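Local structure of uncharacterized protein YacP (Bacillus subtilis, 5MQ8) at residues A[4-9]-A[35-40]; A[8-13]-A[119-124]; A[31-36]-A[48-53]; A[73-76]-A[82-85]; A[98-103]-A[109-114]. The protein is an endoribonuclease with a PIN-like NYN domain that takes part in ribosome-dependent mRNA decay. All blocks are in the same frame, centred on the assembly; numbering follows the deposited sequence.

In the fold
Interactions 1, 2 and 3 lie in the core on one side of a five-stranded parallel sheet. Interactions 1 and 3 share helix 23-44, which rests on the neighbouring strands 3-7 and 47-52; interaction 2 adds helix 8-14 and the start of helix 121-145, and its Leu-124 touches both Leu-4 and Tyr-40 of interaction 1. All three join their segments through apolar side chains. Interactions 4 and 5 have their centres about 17 Å from the chain centre and meet round helix 80-90. Interaction 5 is still buried and aromatic, whereas interaction 4 is partly exposed and turns on an arginine and its charge partner.

Interaction 1. Residues A[4-9]-A[35-40]; sequences LLVDGY and QKMAEY
The Tyr-40 ring is the flat group of this contact, and Leu-4 reaches it obliquely with a single methyl: CD2 of Leu-4 sits 3.5 Å from CE1 of Tyr-40 and 3.8 Å from its CZ. The Tyr-40 side chain also touches Val-48 of the neighbouring strand and Leu-124 and Ile-131 of helix 121-145. The Leu-4 and Tyr-40 side chains meet at about a right angle.

That same CD2 has a second neighbour, the terminal methyl of Met-37, whose CE is 3.7 Å away. CE of Met-37 also lies 3.7 Å from CG2 of Val-6, so one methyl bridges two residues that project from the same side of strand 3-7. The methionine chain gets there by bending at both chi2 (-35°) and chi3 (-70°), which brings CE down from the helix onto the strand.

Strand and helix run nearly antiparallel, at 165°, with their axes 11.7 Å apart; this is helix 23-44 lying on the sheet in the beta-alpha-beta crossover between the parallel strands 3-7 and 47-52. The ring's OH, at the margin of this apolar layer, is hydrogen-bonded to Glu-127 of helix 121-145. Between the two segments the grip is therefore purely apolar and buried, set by shape and by dispersion forces, while the one polar atom on the touching side chains that can hydrogen-bond strongly is satisfied by helix 121-145.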
# COMPACT_ATOMS: atom_id res chain seq x y z
N LEU A 4 -16.12 -18.22 -11.10
CA LEU A 4 -15.92 -17.35 -12.25
C LEU A 4 -14.72 -17.84 -13.06
O LEU A 4 -13.61 -17.93 -12.53
CB LEU A 4 -15.76 -15.88 -11.85
CG LEU A 4 -15.58 -14.84 -13.00
CD1 LEU A 4 -16.78 -14.81 -13.95
CD2 LEU A 4 -15.38 -13.48 -12.46
N LEU A 5 -14.96 -18.18 -14.34
CA LEU A 5 -13.94 -18.63 -15.29
C LEU A 5 -13.76 -17.48 -16.24
O LEU A 5 -14.72 -17.01 -16.83
CB LEU A 5 -14.39 -19.92 -16.02
CG LEU A 5 -14.72 -21.15 -15.15
CD1 LEU A 5 -15.13 -22.35 -16.00
CD2 LEU A 5 -13.55 -21.56 -14.28
N VAL A 6 -12.54 -16.94 -16.31
CA VAL A 6 -12.24 -15.73 -17.06
C VAL A 6 -11.43 -15.99 -18.32
O VAL A 6 -10.37 -16.61 -18.27
CB VAL A 6 -11.55 -14.66 -16.14
CG1 VAL A 6 -11.31 -13.34 -16.89
CG2 VAL A 6 -12.34 -14.41 -14.86
N ASP A 7 -11.91 -15.45 -19.47
CA ASP A 7 -11.18 -15.49 -20.73
C ASP A 7 -10.23 -14.29 -20.63
O ASP A 7 -10.62 -13.15 -20.91
CB ASP A 7 -12.16 -15.35 -21.91
CG ASP A 7 -11.58 -15.33 -23.32
OD1 ASP A 7 -10.34 -15.20 -23.46
OD2 ASP A 7 -12.37 -15.35 -24.29
N GLY A 8 -9.03 -14.58 -20.14
CA GLY A 8 -7.97 -13.61 -19.88
C GLY A 8 -7.61 -12.69 -21.03
O GLY A 8 -7.57 -11.47 -20.85
N TYR A 9 -7.32 -13.27 -22.21
CA TYR A 9 -6.96 -12.50 -23.41
C TYR A 9 -8.10 -11.56 -23.83
O TYR A 9 -7.84 -10.41 -24.18
CB TYR A 9 -6.56 -13.42 -24.58
CG TYR A 9 -6.18 -12.65 -25.83
CD1 TYR A 9 -4.99 -11.93 -25.89
CD2 TYR A 9 -7.04 -12.58 -26.92
CE1 TYR A 9 -4.64 -11.19 -27.02
CE2 TYR A 9 -6.71 -11.83 -28.06
CZ TYR A 9 -5.50 -11.15 -28.11
OH TYR A 9 -5.16 -10.44 -29.23
N GLN A 35 -4.15 -9.20 -10.61
CA GLN A 35 -4.32 -8.41 -9.39
C GLN A 35 -5.79 -7.99 -9.23
O GLN A 35 -6.33 -8.12 -8.13
CB GLN A 35 -3.35 -7.20 -9.35
CG GLN A 35 -3.45 -6.30 -8.09
CD GLN A 35 -3.43 -7.01 -6.75
OE1 GLN A 35 -4.22 -6.71 -5.84
NE2 GLN A 35 -2.55 -7.98 -6.58
N LYS A 36 -6.44 -7.56 -10.33
CA LYS A 36 -7.87 -7.21 -10.34
C LYS A 36 -8.72 -8.42 -9.95
O LYS A 36 -9.68 -8.26 -9.18
CB LYS A 36 -8.31 -6.68 -11.73
CG LYS A 36 -7.69 -5.35 -12.17
CD LYS A 36 -7.87 -4.23 -11.15
CE LYS A 36 -6.53 -3.80 -10.62
NZ LYS A 36 -6.59 -3.36 -9.20
N MET A 37 -8.36 -9.62 -10.45
CA MET A 37 -9.08 -10.85 -10.14
C MET A 37 -8.85 -11.32 -8.69
O MET A 37 -9.74 -11.98 -8.14
CB MET A 37 -8.80 -11.96 -11.18
CG MET A 37 -9.43 -11.68 -12.58
SD MET A 37 -11.03 -10.80 -12.67
CE MET A 37 -12.03 -11.93 -12.07
N ALA A 38 -7.70 -10.96 -8.07
CA ALA A 38 -7.41 -11.26 -6.66
C ALA A 38 -8.37 -10.45 -5.80
O ALA A 38 -8.99 -11.02 -4.91
CB ALA A 38 -5.96 -10.90 -6.33
N GLU A 39 -8.55 -9.15 -6.12
CA GLU A 39 -9.49 -8.26 -5.44
C GLU A 39 -10.93 -8.78 -5.55
O GLU A 39 -11.63 -8.83 -4.54
CB GLU A 39 -9.39 -6.85 -6.01
CG GLU A 39 -8.21 -6.07 -5.49
CD GLU A 39 -7.58 -5.08 -6.44
OE1 GLU A 39 -8.29 -4.60 -7.36
OE2 GLU A 39 -6.39 -4.76 -6.25
N TYR A 40 -11.34 -9.22 -6.77
CA TYR A 40 -12.66 -9.78 -7.07
C TYR A 40 -12.90 -11.03 -6.23
O TYR A 40 -13.95 -11.11 -5.58
CB TYR A 40 -12.81 -10.12 -8.57
CG TYR A 40 -14.21 -10.51 -8.98
CD1 TYR A 40 -14.65 -11.83 -8.87
CD2 TYR A 40 -15.10 -9.57 -9.50
CE1 TYR A 40 -15.95 -12.19 -9.21
CE2 TYR A 40 -16.39 -9.93 -9.89
CZ TYR A 40 -16.82 -11.24 -9.74
OH TYR A 40 -18.10 -11.58 -10.12

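Interaction 2. Residues A[8-13]-A[119-124]; sequences GYNMIG and KSAREL
Met-11 reaches out from helix 8-14 and meets Leu-124 at about a right angle, its SD 3.9 Å from CD2 of Leu-124. The methionine is bent at chi2 (-51°) and again at chi3 (108°), which folds its end over the first turn of helix 121-145. There SD lies 3.8 Å from CA of Ala-121, and CE is equally close, 3.8 Å, to CB of the same alanine. The small Ala-121 lets the two helices come near, with the CA atoms of Met-11 and Ala-121 5.7 Å apart.

Asn-10 approaches the alanine too, its OD1 3.9 Å from CB of Ala-121, but that oxygen is occupied by a hydrogen bond from Ser-103 N. Ser-103 also takes part on the other side, its OG bonded to Ala-121 N, so one loop residue ties together both helix starts.

The second helix opens with a capping box: Glu-123 N donates to OG of Ser-120 at 3.2 Å, and a weak, longer bond runs back from Ser-120 N to OE1 of Glu-123. Across the contact itself the adhesion is sulfur and methyl packing, while the polar groups of the helix starts are met by caps and by the Ser-103 loop.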
# COMPACT_ATOMS: atom_id res chain seq x y z
N GLY A 8 -9.03 -14.58 -20.14
CA GLY A 8 -7.97 -13.61 -19.88
C GLY A 8 -7.61 -12.69 -21.03
O GLY A 8 -7.57 -11.47 -20.85
N TYR A 9 -7.32 -13.27 -22.21
CA TYR A 9 -6.96 -12.50 -23.41
C TYR A 9 -8.10 -11.56 -23.83
O TYR A 9 -7.84 -10.41 -24.18
CB TYR A 9 -6.56 -13.42 -24.58
CG TYR A 9 -6.18 -12.65 -25.83
CD1 TYR A 9 -4.99 -11.93 -25.89
CD2 TYR A 9 -7.04 -12.58 -26.92
CE1 TYR A 9 -4.64 -11.19 -27.02
CE2 TYR A 9 -6.71 -11.83 -28.06
CZ TYR A 9 -5.50 -11.15 -28.11
OH TYR A 9 -5.16 -10.44 -29.23
N ASN A 10 -9.35 -12.03 -23.76
CA ASN A 10 -10.51 -11.23 -24.10
C ASN A 10 -10.64 -9.99 -23.22
O ASN A 10 -10.97 -8.92 -23.74
CB ASN A 10 -11.79 -12.05 -24.07
CG ASN A 10 -12.98 -11.32 -24.64
OD1 ASN A 10 -13.89 -10.90 -23.92
ND2 ASN A 10 -12.99 -11.14 -25.95
N MET A 11 -10.39 -10.13 -21.88
CA MET A 11 -10.46 -9.01 -20.93
C MET A 11 -9.42 -7.99 -21.29
O MET A 11 -9.72 -6.81 -21.36
CB MET A 11 -10.29 -9.46 -19.46
CG MET A 11 -11.37 -10.39 -18.95
SD MET A 11 -13.09 -9.86 -19.19
CE MET A 11 -13.61 -10.98 -20.47
N ILE A 12 -8.19 -8.46 -21.55
CA ILE A 12 -7.03 -7.65 -21.92
C ILE A 12 -7.35 -6.73 -23.12
O ILE A 12 -7.12 -5.54 -23.03
CB ILE A 12 -5.77 -8.52 -22.13
CG1 ILE A 12 -5.20 -9.00 -20.78
CG2 ILE A 12 -4.69 -7.76 -22.95
CD1 ILE A 12 -4.05 -10.04 -20.85
N GLY A 13 -7.92 -7.30 -24.18
CA GLY A 13 -8.29 -6.57 -25.38
C GLY A 13 -9.49 -5.65 -25.26
O GLY A 13 -9.64 -4.74 -26.07
N LYS A 119 -20.91 -13.78 -18.88
CA LYS A 119 -20.69 -12.45 -18.33
C LYS A 119 -19.81 -11.72 -19.34
O LYS A 119 -18.77 -12.24 -19.76
CB LYS A 119 -20.01 -12.56 -16.94
CG LYS A 119 -19.92 -11.25 -16.19
CD LYS A 119 -19.10 -11.38 -14.89
CE LYS A 119 -19.94 -11.69 -13.67
NZ LYS A 119 -20.44 -13.08 -13.65
N SER A 120 -20.25 -10.55 -19.78
CA SER A 120 -19.47 -9.79 -20.75
C SER A 120 -18.24 -9.13 -20.14
O SER A 120 -18.16 -8.95 -18.92
CB SER A 120 -20.35 -8.73 -21.43
OG SER A 120 -20.72 -7.73 -20.51
N ALA A 121 -17.29 -8.76 -21.00
CA ALA A 121 -16.06 -8.07 -20.62
C ALA A 121 -16.36 -6.75 -19.90
O ALA A 121 -15.71 -6.44 -18.90
CB ALA A 121 -15.21 -7.82 -21.85
N ARG A 122 -17.37 -6.00 -20.40
CA ARG A 122 -17.85 -4.72 -19.89
C ARG A 122 -18.44 -4.90 -18.49
O ARG A 122 -18.16 -4.09 -17.60
CB ARG A 122 -18.91 -4.14 -20.85
CG ARG A 122 -19.06 -2.62 -20.77
CD ARG A 122 -19.99 -2.04 -21.83
NE ARG A 122 -19.38 -1.99 -23.16
CZ ARG A 122 -18.63 -1.00 -23.62
NH1 ARG A 122 -18.12 -1.05 -24.85
NH2 ARG A 122 -18.41 0.08 -22.87
N GLU A 123 -19.26 -5.97 -18.29
CA GLU A 123 -19.88 -6.29 -17.01
C GLU A 123 -18.84 -6.61 -15.97
O GLU A 123 -18.94 -6.09 -14.85
CB GLU A 123 -20.84 -7.48 -17.15
CG GLU A 123 -22.24 -7.12 -17.61
CD GLU A 123 -22.99 -8.23 -18.32
OE1 GLU A 123 -22.93 -9.40 -17.86
OE2 GLU A 123 -23.66 -7.93 -19.33
N LEU A 124 -17.83 -7.46 -16.31
CA LEU A 124 -16.78 -7.81 -15.36
C LEU A 124 -15.99 -6.56 -14.97
O LEU A 124 -15.78 -6.34 -13.78
CB LEU A 124 -15.87 -8.96 -15.83
CG LEU A 124 -14.81 -9.45 -14.81
CD1 LEU A 124 -15.44 -9.94 -13.52
CD2 LEU A 124 -13.89 -10.50 -15.41

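Interaction 3. Residues A[31-36]-A[48-53]; sequences DVLIQK and VIVVFD
Phe-52 presents its ring to Leu-33 and Ile-34 at the end of strand 47-52. Its CB packs on the ring of Phe-73 from the neighbouring edge strand. CG stands anti to the carbonyl carbon (chi1 -70°), and this swings the ring back over the preceding inward-facing residue: CG1 of Val-50 lies 3.5 Å above the ring plane, toward the rim of that face. Farther out, CE1 touches CD2 of Leu-33 at 3.8 Å and is also bordered by Gly-8 and Ile-12 of helix 8-14. On the other branch, CE2 of Phe-52 meets CD1 of Ile-34 at 4.1 Å. The tip, CZ, again finds CD2 of Leu-33, now at 3.9 Å.

Leu-33 and Phe-52 run alongside each other, pointing opposite ways, and the leucine methyl CD2 reaches a little further, to 4.2 Å from CG1 of Val-50. It thus fills the corner between ring and valine.

The helix and strand segments run almost antiparallel, 164°, with axes 10.0 Å apart, and belong to one beta-alpha-beta crossover in which helix 23-44 returns the chain to its parallel neighbour strand. The outer face of the helix, at Asp-31, Val-32, Gln-35 and Lys-36, packs on the second subunit. No hydrogen bond joins the two segments: the contact is aliphatic groups against one another and against one aromatic ring, a buried apolar seam between helix and sheet.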
# COMPACT_ATOMS: atom_id res chain seq x y z
N ASP A 31 -0.51 -9.23 -15.68
CA ASP A 31 -0.23 -8.94 -14.28
C ASP A 31 -1.30 -8.08 -13.62
O ASP A 31 -1.73 -8.40 -12.52
CB ASP A 31 1.16 -8.29 -14.14
CG ASP A 31 2.33 -9.23 -14.40
OD1 ASP A 31 2.12 -10.46 -14.46
OD2 ASP A 31 3.47 -8.72 -14.54
N VAL A 32 -1.73 -6.99 -14.30
CA VAL A 32 -2.78 -6.09 -13.80
C VAL A 32 -4.09 -6.87 -13.67
O VAL A 32 -4.74 -6.79 -12.61
CB VAL A 32 -2.93 -4.79 -14.64
CG1 VAL A 32 -4.13 -3.96 -14.16
CG2 VAL A 32 -1.66 -3.95 -14.59
N LEU A 33 -4.44 -7.68 -14.71
CA LEU A 33 -5.65 -8.50 -14.70
C LEU A 33 -5.68 -9.48 -13.53
O LEU A 33 -6.70 -9.57 -12.85
CB LEU A 33 -5.88 -9.20 -16.05
CG LEU A 33 -7.08 -10.16 -16.16
CD1 LEU A 33 -8.42 -9.41 -15.92
CD2 LEU A 33 -7.07 -10.86 -17.50
N ILE A 34 -4.55 -10.18 -13.27
CA ILE A 34 -4.45 -11.12 -12.13
C ILE A 34 -4.70 -10.42 -10.79
O ILE A 34 -5.42 -10.97 -9.94
CB ILE A 34 -3.10 -11.89 -12.15
CG1 ILE A 34 -3.05 -12.84 -13.36
CG2 ILE A 34 -2.87 -12.65 -10.85
CD1 ILE A 34 -1.64 -13.24 -13.77
N GLN A 35 -4.15 -9.20 -10.61
CA GLN A 35 -4.32 -8.41 -9.39
C GLN A 35 -5.79 -7.99 -9.23
O GLN A 35 -6.33 -8.12 -8.13
CB GLN A 35 -3.35 -7.20 -9.35
CG GLN A 35 -3.45 -6.30 -8.09
CD GLN A 35 -3.43 -7.01 -6.75
OE1 GLN A 35 -4.22 -6.71 -5.84
NE2 GLN A 35 -2.55 -7.98 -6.58
N LYS A 36 -6.44 -7.56 -10.33
CA LYS A 36 -7.87 -7.21 -10.34
C LYS A 36 -8.72 -8.42 -9.95
O LYS A 36 -9.68 -8.26 -9.18
CB LYS A 36 -8.31 -6.68 -11.73
CG LYS A 36 -7.69 -5.35 -12.17
CD LYS A 36 -7.87 -4.23 -11.15
CE LYS A 36 -6.53 -3.80 -10.62
NZ LYS A 36 -6.59 -3.36 -9.20
N VAL A 48 -12.18 -17.85 -8.50
CA VAL A 48 -11.82 -17.21 -9.78
C VAL A 48 -10.70 -17.97 -10.45
O VAL A 48 -9.66 -18.22 -9.84
CB VAL A 48 -11.45 -15.71 -9.60
CG1 VAL A 48 -11.04 -15.09 -10.94
CG2 VAL A 48 -12.60 -14.92 -8.99
N ILE A 49 -10.91 -18.35 -11.73
CA ILE A 49 -9.88 -19.02 -12.52
C ILE A 49 -9.67 -18.21 -13.80
O ILE A 49 -10.62 -17.99 -14.55
CB ILE A 49 -10.15 -20.53 -12.77
CG1 ILE A 49 -10.34 -21.29 -11.43
CG2 ILE A 49 -8.99 -21.14 -13.60
CD1 ILE A 49 -10.78 -22.77 -11.55
N VAL A 50 -8.44 -17.77 -14.03
CA VAL A 50 -8.12 -16.98 -15.23
C VAL A 50 -7.43 -17.89 -16.24
O VAL A 50 -6.40 -18.49 -15.94
CB VAL A 50 -7.33 -15.68 -14.92
CG1 VAL A 50 -7.15 -14.83 -16.17
CG2 VAL A 50 -8.02 -14.87 -13.83
N VAL A 51 -8.01 -17.98 -17.44
CA VAL A 51 -7.51 -18.80 -18.54
C VAL A 51 -6.92 -17.90 -19.63
O VAL A 51 -7.62 -17.06 -20.22
CB VAL A 51 -8.60 -19.78 -19.08
CG1 VAL A 51 -8.09 -20.59 -20.28
CG2 VAL A 51 -9.07 -20.71 -17.98
N PHE A 52 -5.64 -18.09 -19.88
CA PHE A 52 -4.91 -17.35 -20.88
C PHE A 52 -4.55 -18.25 -22.05
O PHE A 52 -4.02 -19.35 -21.86
CB PHE A 52 -3.63 -16.74 -20.30
CG PHE A 52 -3.84 -15.60 -19.33
CD1 PHE A 52 -4.34 -14.37 -19.76
CD2 PHE A 52 -3.47 -15.73 -18.00
CE1 PHE A 52 -4.50 -13.31 -18.87
CE2 PHE A 52 -3.63 -14.66 -17.11
CZ PHE A 52 -4.15 -13.46 -17.54
N ASP A 53 -4.83 -17.78 -23.26
CA ASP A 53 -4.46 -18.47 -24.47
C ASP A 53 -2.91 -18.34 -24.52
O ASP A 53 -2.40 -17.22 -24.59
CB ASP A 53 -5.11 -17.79 -25.69
CG ASP A 53 -4.83 -18.51 -27.00
OD1 ASP A 53 -3.63 -18.57 -27.39
OD2 ASP A 53 -5.79 -19.02 -27.62

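Interaction 4. Residues A[73-76]-A[82-85]; sequences FTKE and ERIE
Arg-83 faces Thr-74 and Lys-75 at the turn where the outermost strand 70-73 of the parallel alpha/beta sheet leads into helix 80-90, the helix that carries the chain from this edge across the sheet to strand 98-101.

The apolar part is small. CG2 of Thr-74 lies 4.0 Å from CB of Arg-83, the two side chains lying alongside, pointed in opposite senses, and Val-51 of the sheet touches both residues.

Round the guanidinium the approaches are van der Waals ones. CG of Lys-75 comes to 3.4 Å from NH2 of Arg-83, at the edge of the group and in its plane, while the carbonyl O of Phe-73 lies over one face, 4.0 Å above the plane and toward its rim.

No hydrogen bond crosses between the two segments. The strong partner of the arginine is Glu-78 in the intervening loop: its OE2 makes a salt bridge with Arg-83 NH2 and also accepts from Lys-75 N, so one carboxylate oxygen joins helix and loop. Thr-74 OG1 accepts from Ala-54 N, beyond strand 47-52; with chi1 at 58° the hydroxyl sits between backbone N and carbonyl carbon, leaving CG2 for the arginine.

The lysine chain, bent at chi2 (-94°) and chi3 (-86°), turns off from the helix, with Lys-75 NZ 6.5 Å from Arg-83 NH2.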
# COMPACT_ATOMS: atom_id res chain seq x y z
N PHE A 73 -2.84 -21.67 -18.36
CA PHE A 73 -2.51 -21.42 -19.75
C PHE A 73 -3.00 -22.61 -20.57
O PHE A 73 -2.95 -23.75 -20.09
CB PHE A 73 -1.00 -21.17 -19.92
CG PHE A 73 -0.59 -19.77 -19.53
CD1 PHE A 73 -0.40 -19.43 -18.19
CD2 PHE A 73 -0.41 -18.78 -20.48
CE1 PHE A 73 -0.04 -18.13 -17.82
CE2 PHE A 73 -0.04 -17.49 -20.11
CZ PHE A 73 0.13 -17.17 -18.78
N THR A 74 -3.52 -22.36 -21.79
CA THR A 74 -4.00 -23.43 -22.67
C THR A 74 -2.81 -24.26 -23.20
O THR A 74 -1.66 -23.82 -23.10
CB THR A 74 -4.83 -22.86 -23.84
OG1 THR A 74 -4.04 -21.94 -24.59
CG2 THR A 74 -6.13 -22.22 -23.39
N LYS A 75 -3.09 -25.47 -23.73
CA LYS A 75 -2.09 -26.33 -24.38
C LYS A 75 -1.92 -25.79 -25.80
O LYS A 75 -2.65 -24.88 -26.20
CB LYS A 75 -2.56 -27.80 -24.45
CG LYS A 75 -2.66 -28.53 -23.12
CD LYS A 75 -1.42 -29.34 -22.74
CE LYS A 75 -1.42 -30.74 -23.33
NZ LYS A 75 -0.21 -31.49 -22.94
N GLU A 76 -1.03 -26.44 -26.60
CA GLU A 76 -0.64 -26.07 -27.97
C GLU A 76 -1.79 -25.65 -28.93
O GLU A 76 -1.82 -24.48 -29.32
CB GLU A 76 0.23 -27.17 -28.61
CG GLU A 76 1.29 -26.61 -29.55
CD GLU A 76 2.34 -27.61 -30.02
OE1 GLU A 76 3.33 -27.83 -29.29
OE2 GLU A 76 2.18 -28.15 -31.15
N GLU A 82 -12.16 -24.02 -24.89
CA GLU A 82 -12.01 -25.47 -24.71
C GLU A 82 -11.51 -25.78 -23.30
O GLU A 82 -12.07 -26.66 -22.64
CB GLU A 82 -11.08 -26.08 -25.78
CG GLU A 82 -11.68 -26.04 -27.17
CD GLU A 82 -10.77 -26.40 -28.33
OE1 GLU A 82 -9.53 -26.41 -28.15
OE2 GLU A 82 -11.29 -26.63 -29.44
N ARG A 83 -10.52 -25.01 -22.81
CA ARG A 83 -10.00 -25.15 -21.45
C ARG A 83 -11.07 -24.77 -20.42
O ARG A 83 -11.25 -25.49 -19.44
CB ARG A 83 -8.68 -24.38 -21.24
CG ARG A 83 -8.09 -24.50 -19.82
CD ARG A 83 -7.78 -25.93 -19.39
NE ARG A 83 -6.73 -26.50 -20.23
CZ ARG A 83 -5.55 -26.93 -19.80
NH1 ARG A 83 -5.28 -26.96 -18.50
NH2 ARG A 83 -4.66 -27.39 -20.66
N ILE A 84 -11.81 -23.68 -20.67
CA ILE A 84 -12.89 -23.22 -19.81
C ILE A 84 -13.98 -24.32 -19.68
O ILE A 84 -14.44 -24.58 -18.57
CB ILE A 84 -13.42 -21.83 -20.26
CG1 ILE A 84 -12.44 -20.73 -19.79
CG2 ILE A 84 -14.83 -21.56 -19.73
CD1 ILE A 84 -12.55 -19.38 -20.47
N GLU A 85 -14.32 -25.00 -20.80
CA GLU A 85 -15.29 -26.11 -20.79
C GLU A 85 -14.77 -27.27 -19.91
O GLU A 85 -15.54 -27.80 -19.11
CB GLU A 85 -15.56 -26.59 -22.23
CG GLU A 85 -16.65 -27.65 -22.33
CD GLU A 85 -16.81 -28.29 -23.69
OE1 GLU A 85 -17.97 -28.49 -24.11
OE2 GLU A 85 -15.78 -28.58 -24.34

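Interaction 5. Residues A[98-103]-A[109-114]; sequences IHVATS and WAIFGQ
Thr-102 lays its methyl on Trp-109: CG2 stands 3.6 Å from the centroid of the six-membered ring and 8° off the normal, a CH-pi contact over the face. The same CG2 touches the edge of Phe-112, 3.9 Å from CZ and near the ring plane. Beside it Val-100 fits among three residues, with CB 3.6 Å from CE1 of Phe-112, CG1 3.7 Å from CZ3 of Trp-109, and CG2 tip to tip with CD1 of Ile-111 at 3.9 Å.

These contacts join strand 98-101 of the parallel sheet, and Thr-102 just after it, to the loop that leads through the 3-10 segment 110-113 to strand 117-119. In PIN-type nucleases the acidic site lies at the C-terminal ends of the parallel strands, so this edge is probably where it lies here.

Polar bonds help fix the rotation. With chi1 at -167°, Thr-102 OG1 points away from its backbone N and hydrogen-bonds Asp-7 OD2 and Asp-104 N, while Trp-109 NE1 is bonded to Asp-104 OD2.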
# COMPACT_ATOMS: atom_id res chain seq x y z
N ILE A 98 -21.62 -21.91 -12.55
CA ILE A 98 -20.45 -21.52 -13.34
C ILE A 98 -20.77 -20.25 -14.13
O ILE A 98 -21.80 -20.18 -14.81
CB ILE A 98 -19.95 -22.68 -14.27
CG1 ILE A 98 -19.62 -23.99 -13.47
CG2 ILE A 98 -18.77 -22.25 -15.16
CD1 ILE A 98 -18.49 -23.96 -12.42
N HIS A 99 -19.90 -19.24 -14.02
CA HIS A 99 -19.99 -18.00 -14.77
C HIS A 99 -18.74 -17.92 -15.63
O HIS A 99 -17.66 -18.29 -15.18
CB HIS A 99 -20.06 -16.79 -13.84
CG HIS A 99 -21.26 -16.77 -12.95
ND1 HIS A 99 -22.42 -16.11 -13.31
CD2 HIS A 99 -21.43 -17.32 -11.72
CE1 HIS A 99 -23.26 -16.28 -12.31
NE2 HIS A 99 -22.72 -17.01 -11.33
N VAL A 100 -18.89 -17.48 -16.88
CA VAL A 100 -17.76 -17.34 -17.80
C VAL A 100 -17.69 -15.90 -18.28
O VAL A 100 -18.62 -15.42 -18.93
CB VAL A 100 -17.78 -18.34 -18.98
CG1 VAL A 100 -16.53 -18.19 -19.85
CG2 VAL A 100 -17.93 -19.78 -18.49
N ALA A 101 -16.56 -15.23 -17.99
CA ALA A 101 -16.34 -13.86 -18.43
C ALA A 101 -15.68 -13.84 -19.80
O ALA A 101 -14.50 -14.19 -19.94
CB ALA A 101 -15.50 -13.10 -17.41
N THR A 102 -16.47 -13.45 -20.83
CA THR A 102 -16.05 -13.33 -22.24
C THR A 102 -17.09 -12.59 -23.08
O THR A 102 -18.29 -12.79 -22.92
CB THR A 102 -15.64 -14.69 -22.87
OG1 THR A 102 -14.96 -14.45 -24.11
CG2 THR A 102 -16.81 -15.66 -23.08
N SER A 103 -16.59 -11.75 -24.01
CA SER A 103 -17.39 -11.04 -25.01
C SER A 103 -17.06 -11.58 -26.41
O SER A 103 -17.50 -11.00 -27.41
CB SER A 103 -17.14 -9.53 -24.94
OG SER A 103 -17.87 -8.99 -23.85
N TRP A 109 -17.72 -21.81 -27.82
CA TRP A 109 -18.25 -21.57 -26.47
C TRP A 109 -19.34 -22.60 -26.14
O TRP A 109 -20.43 -22.23 -25.69
CB TRP A 109 -18.70 -20.11 -26.28
CG TRP A 109 -17.54 -19.15 -26.30
CD1 TRP A 109 -17.15 -18.37 -27.34
CD2 TRP A 109 -16.54 -19.00 -25.28
NE1 TRP A 109 -15.99 -17.71 -27.03
CE2 TRP A 109 -15.58 -18.09 -25.77
CE3 TRP A 109 -16.37 -19.54 -23.99
CZ2 TRP A 109 -14.45 -17.72 -25.03
CZ3 TRP A 109 -15.26 -19.16 -23.24
CH2 TRP A 109 -14.31 -18.27 -23.77
N ALA A 110 -19.04 -23.89 -26.39
CA ALA A 110 -19.94 -25.03 -26.17
C ALA A 110 -20.47 -25.12 -24.73
O ALA A 110 -21.57 -25.62 -24.53
CB ALA A 110 -19.24 -26.33 -26.55
N ILE A 111 -19.71 -24.58 -23.75
CA ILE A 111 -20.08 -24.56 -22.33
C ILE A 111 -21.36 -23.75 -22.06
O ILE A 111 -22.03 -24.00 -21.05
CB ILE A 111 -18.87 -24.10 -21.46
CG1 ILE A 111 -19.06 -24.54 -19.98
CG2 ILE A 111 -18.57 -22.59 -21.60
CD1 ILE A 111 -18.65 -23.54 -18.98
N PHE A 112 -21.73 -22.80 -22.95
CA PHE A 112 -22.92 -21.98 -22.76
C PHE A 112 -24.23 -22.75 -23.03
O PHE A 112 -25.32 -22.24 -22.76
CB PHE A 112 -22.83 -20.67 -23.56
CG PHE A 112 -21.76 -19.73 -23.04
CD1 PHE A 112 -21.58 -19.53 -21.68
CD2 PHE A 112 -20.96 -19.01 -23.93
CE1 PHE A 112 -20.58 -18.68 -21.20
CE2 PHE A 112 -19.96 -18.15 -23.45
CZ PHE A 112 -19.78 -17.98 -22.10
N GLY A 113 -24.08 -23.99 -23.52
CA GLY A 113 -25.17 -24.93 -23.74
C GLY A 113 -25.16 -26.01 -22.67
O GLY A 113 -25.92 -26.98 -22.76
N GLN A 114 -24.29 -25.86 -21.65
CA GLN A 114 -24.12 -26.81 -20.55
C GLN A 114 -24.38 -26.18 -19.16
O GLN A 114 -23.80 -26.63 -18.15
CB GLN A 114 -22.71 -27.45 -20.60
CG GLN A 114 -22.50 -28.41 -21.75
CD GLN A 114 -21.03 -28.67 -21.99
OE1 GLN A 114 -20.36 -29.34 -21.21
NE2 GLN A 114 -20.52 -28.14 -23.09